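Local coordinates for protein replicative DNA helicase (Mycobacterium smegmatis, PDB 6OWN) that excises itself, as the splicing domain of an intein in a mycobacterial replicative DNA helicase, by protein splicing that zinc reversibly inhibits, at residues V51-G56 and P101-T106; W67-G72 and A81-V86. All coordinates share one frame; numbering follows the deposited sequence.

Contact 1: residues V51-G56 and P101-T106; sequences VEFSDG and PAVQIT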
# COMPACT_ATOMS: atom_id res chain seq x y z
N VAL A 51 5.02 6.06 -6.30
CA VAL A 51 4.87 7.01 -5.21
C VAL A 51 6.18 6.98 -4.43
O VAL A 51 6.59 5.92 -3.94
CB VAL A 51 3.68 6.66 -4.30
CG1 VAL A 51 3.46 7.72 -3.24
CG2 VAL A 51 2.40 6.48 -5.14
N GLU A 52 6.86 8.12 -4.36
CA GLU A 52 8.11 8.23 -3.63
C GLU A 52 7.87 8.90 -2.28
O GLU A 52 7.10 9.86 -2.19
CB GLU A 52 9.15 9.01 -4.45
CG GLU A 52 9.64 8.22 -5.66
CD GLU A 52 10.47 9.07 -6.61
OE1 GLU A 52 10.61 10.29 -6.36
OE2 GLU A 52 10.96 8.50 -7.61
N PHE A 53 8.53 8.39 -1.24
CA PHE A 53 8.31 8.84 0.13
C PHE A 53 9.59 9.41 0.74
O PHE A 53 10.71 9.09 0.33
CB PHE A 53 7.80 7.71 1.03
CG PHE A 53 6.53 7.08 0.55
CD1 PHE A 53 5.31 7.65 0.84
CD2 PHE A 53 6.56 5.91 -0.18
CE1 PHE A 53 4.13 7.07 0.41
CE2 PHE A 53 5.39 5.34 -0.63
CZ PHE A 53 4.17 5.91 -0.33
N SER A 54 9.38 10.25 1.76
CA SER A 54 10.47 10.94 2.43
C SER A 54 11.37 10.01 3.24
O SER A 54 12.47 10.41 3.60
CB SER A 54 9.89 12.03 3.35
OG SER A 54 8.98 11.45 4.28
N ASP A 55 10.93 8.80 3.56
CA ASP A 55 11.81 7.86 4.23
C ASP A 55 12.76 7.15 3.26
O ASP A 55 13.42 6.19 3.65
CB ASP A 55 10.98 6.83 5.00
CG ASP A 55 10.09 6.00 4.08
OD1 ASP A 55 10.10 6.25 2.87
OD2 ASP A 55 9.38 5.10 4.56
N GLY A 56 12.82 7.60 2.01
CA GLY A 56 13.69 6.96 1.04
C GLY A 56 13.13 5.70 0.41
O GLY A 56 13.90 4.91 -0.15
N PRO A 101 6.51 10.35 13.54
CA PRO A 101 6.59 11.31 12.43
C PRO A 101 6.04 10.70 11.14
O PRO A 101 6.65 9.79 10.58
CB PRO A 101 8.08 11.59 12.32
CG PRO A 101 8.71 10.31 12.77
CD PRO A 101 7.82 9.74 13.83
N ALA A 102 4.88 11.18 10.69
CA ALA A 102 4.24 10.60 9.52
C ALA A 102 5.12 10.79 8.29
O ALA A 102 5.66 11.87 8.04
CB ALA A 102 2.87 11.24 9.29
N VAL A 103 5.28 9.71 7.51
CA VAL A 103 6.06 9.78 6.29
C VAL A 103 5.36 10.71 5.30
O VAL A 103 4.12 10.78 5.24
CB VAL A 103 6.24 8.37 5.71
CG1 VAL A 103 6.61 8.41 4.25
CG2 VAL A 103 7.29 7.61 6.49
N GLN A 104 6.15 11.47 4.54
CA GLN A 104 5.64 12.42 3.56
C GLN A 104 5.84 11.90 2.14
O GLN A 104 6.89 11.34 1.82
CB GLN A 104 6.32 13.77 3.73
CG GLN A 104 5.84 14.85 2.77
CD GLN A 104 6.53 16.18 3.01
OE1 GLN A 104 6.09 17.22 2.52
NE2 GLN A 104 7.62 16.16 3.77
N ILE A 105 4.85 12.12 1.29
CA ILE A 105 4.97 11.85 -0.14
C ILE A 105 5.80 12.96 -0.77
O ILE A 105 5.47 14.15 -0.67
CB ILE A 105 3.59 11.75 -0.81
CG1 ILE A 105 2.84 10.52 -0.29
CG2 ILE A 105 3.72 11.74 -2.33
CD1 ILE A 105 1.36 10.65 -0.41
N THR A 106 6.89 12.59 -1.43
CA THR A 106 7.74 13.59 -2.06
C THR A 106 7.56 13.68 -3.57
O THR A 106 7.87 14.72 -4.15
CB THR A 106 9.21 13.33 -1.73
OG1 THR A 106 9.56 12.00 -2.14
CG2 THR A 106 9.43 13.44 -0.23
O HOH W 1 10.82 12.15 -4.38
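The Phe53 ring meets the backbone at its edge, where Gln104 O lies near the ring plane, while Val103 CG1 and Ile105 CG1 approach it obliquely. Its first torsion (CG anti to the carbonyl carbon, chi1 -58°) sets the ring beside Ile105, both side chains pointing the same way, with Phe53 CE1 3.7 Å from Ile105 CG1; Val103 crosses it at about a right angle and brings CG1 to 3.5 Å from Phe53 CB. Phe53 and Ile105 form a non-hydrogen-bonded antiparallel pair, flanked by Thr106 N to Glu52 O (2.8 Å) and Ser54 N to Gln104 O (2.7 Å). Ser54 adds a side-chain bond: its OG accepts from Gln104 N at 2.8 Å, 161° at the hydrogen, so two bonds grip the start of the turn formed by Phe53 to Gly56. A water links Glu52 OE1 to Thr106 OG1, and Glu52 OE2 makes a salt bridge with Arg109. Strand 48-53 lies between strands 58-62 and 103-111, and strand 84-85 follows beyond 103-111; the side chains of Phe53, Asp55 and Val103 touch Val135 of strand 135-138.

Contact 2: residues W67-G72 and A81-V86; sequences WPTEHG and AGMHTV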
# COMPACT_ATOMS: atom_id res chain seq x y z
N TRP A 67 -5.05 5.64 -0.21
CA TRP A 67 -4.05 6.07 0.74
C TRP A 67 -4.68 6.93 1.83
O TRP A 67 -5.47 7.83 1.53
CB TRP A 67 -2.96 6.88 0.05
CG TRP A 67 -2.29 6.16 -1.06
CD1 TRP A 67 -2.67 6.13 -2.36
CD2 TRP A 67 -1.10 5.38 -0.96
NE1 TRP A 67 -1.80 5.36 -3.09
CE2 TRP A 67 -0.82 4.89 -2.25
CE3 TRP A 67 -0.24 5.04 0.09
CZ2 TRP A 67 0.28 4.09 -2.52
CZ3 TRP A 67 0.84 4.22 -0.17
CH2 TRP A 67 1.10 3.76 -1.47
N PRO A 68 -4.32 6.70 3.08
CA PRO A 68 -4.84 7.52 4.18
C PRO A 68 -4.00 8.77 4.38
O PRO A 68 -2.88 8.71 4.92
CB PRO A 68 -4.74 6.58 5.39
CG PRO A 68 -3.54 5.70 5.06
CD PRO A 68 -3.51 5.56 3.55
N THR A 69 -4.52 9.91 3.94
CA THR A 69 -3.80 11.17 4.10
C THR A 69 -4.44 12.06 5.17
O THR A 69 -5.52 11.76 5.70
CB THR A 69 -3.70 11.94 2.77
OG1 THR A 69 -4.96 12.54 2.46
CG2 THR A 69 -3.28 11.00 1.65
N GLU A 70 -3.77 13.17 5.47
CA GLU A 70 -4.30 14.13 6.44
C GLU A 70 -5.59 14.78 5.95
O GLU A 70 -6.35 15.32 6.76
CB GLU A 70 -3.25 15.19 6.76
CG GLU A 70 -2.87 16.09 5.59
CD GLU A 70 -1.68 15.57 4.81
OE1 GLU A 70 -1.82 14.54 4.13
OE2 GLU A 70 -0.59 16.21 4.85
N HIS A 71 -5.85 14.73 4.65
CA HIS A 71 -7.09 15.23 4.08
C HIS A 71 -8.14 14.14 3.94
O HIS A 71 -9.21 14.39 3.39
CB HIS A 71 -6.82 15.86 2.71
CG HIS A 71 -5.66 16.81 2.70
ND1 HIS A 71 -4.50 16.57 2.00
CD2 HIS A 71 -5.48 18.00 3.32
CE1 HIS A 71 -3.65 17.57 2.18
NE2 HIS A 71 -4.23 18.46 2.98
N GLY A 72 -7.86 12.94 4.44
CA GLY A 72 -8.72 11.80 4.24
C GLY A 72 -8.14 10.84 3.21
O GLY A 72 -6.99 10.95 2.80
N ALA A 81 2.61 15.68 -3.98
CA ALA A 81 3.76 15.87 -3.11
C ALA A 81 3.40 16.87 -2.02
O ALA A 81 2.66 17.83 -2.26
CB ALA A 81 4.97 16.34 -3.91
N GLY A 82 3.89 16.63 -0.81
CA GLY A 82 3.52 17.40 0.35
C GLY A 82 2.56 16.70 1.28
O GLY A 82 2.61 16.92 2.49
N MET A 83 1.69 15.85 0.74
CA MET A 83 0.79 15.08 1.58
C MET A 83 1.57 14.06 2.41
O MET A 83 2.73 13.74 2.12
CB MET A 83 -0.25 14.34 0.74
CG MET A 83 -1.17 15.24 -0.07
SD MET A 83 -2.34 14.26 -1.04
CE MET A 83 -3.50 15.52 -1.55
N HIS A 84 0.93 13.56 3.46
CA HIS A 84 1.47 12.52 4.32
C HIS A 84 0.51 11.33 4.33
O HIS A 84 -0.69 11.48 4.06
CB HIS A 84 1.69 13.01 5.76
CG HIS A 84 2.52 14.25 5.86
ND1 HIS A 84 2.13 15.46 5.32
CD2 HIS A 84 3.71 14.48 6.46
CE1 HIS A 84 3.06 16.37 5.56
NE2 HIS A 84 4.03 15.80 6.26
N THR A 85 1.04 10.15 4.63
CA THR A 85 0.23 8.96 4.87
C THR A 85 0.21 8.69 6.37
O THR A 85 1.25 8.41 6.96
CB THR A 85 0.76 7.75 4.10
OG1 THR A 85 2.14 7.54 4.44
CG2 THR A 85 0.66 7.98 2.60
N VAL A 86 -0.98 8.77 6.97
CA VAL A 86 -1.13 8.78 8.41
C VAL A 86 -2.06 7.65 8.84
O VAL A 86 -2.77 7.06 8.03
CB VAL A 86 -1.67 10.13 8.93
CG1 VAL A 86 -0.73 11.25 8.54
CG2 VAL A 86 -3.05 10.37 8.36
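Met83 meets His71: its extended chain crosses the imidazole at about a right angle, with Met83 CE 3.8 Å from His71 ND1 and the sulfur at the ring edge. The same ring has Glu70 CG over the centre of one face. His84 follows, held twice by the carboxylate of Glu70. Its backbone N reaches Glu70 OE1 at 3.0 Å in a nearly straight bond (177°), and His84 ND1 donates to Glu70 OE2 at 2.9 Å along a more bent path. Both oxygens are met on their syn sides, the ND1 donor further out of the carboxylate plane, which stands 66° from the imidazole plane. Glu70 gets there by a bend at chi2 (-92°), which folds its chain back onto the neighbouring segment; the carboxylate probably favours the ND1-protonated form of the ring. Thr85 CG2 lies 4.0 Å from Trp67 CE3, and Thr85 CA 3.1 Å from Pro68 O, a CA-H...O contact. Val86 N then donates to that same carbonyl, Pro68 O, at 2.8 Å, while Val86 CG2 packs against the backbone of Thr69. In the type I turn from Thr69 to Gly72, Thr69 OG1 accepts from His71 N, an ST turn, and donates to Gly72 O. The Val86-Pro68 bond and the Glu70 carboxylate thus tie hairpin 66-69/72-75 to the short, weakly bonded edge strand 84-85, within the all-beta HINT (Hedgehog/intein) fold.

Overall arrangement
Contacts 1 and 2 are neighbours, their centres 10 Å apart, and are joined through strand 103-111, which pairs with strand 48-53 on one flank and with strand 84-85 on the other. The direct links are backbone ones: Ile105 N lies 2.8 Å from Met83 O and Ile105 O 2.9 Å from Gly82 N, both probable hydrogen bonds. Contact 2 falls wholly within the chain between the two segments of contact 1, so the later segment, 101-106, comes back to pair with both 51-53 and 82-85. Neither contact supplies the zinc-site residues Cys118, Val119 and Tyr128. The distance to a bound zinc ion is about 9 Å for the side chain of Trp67 and about 12 Å for that of Val51.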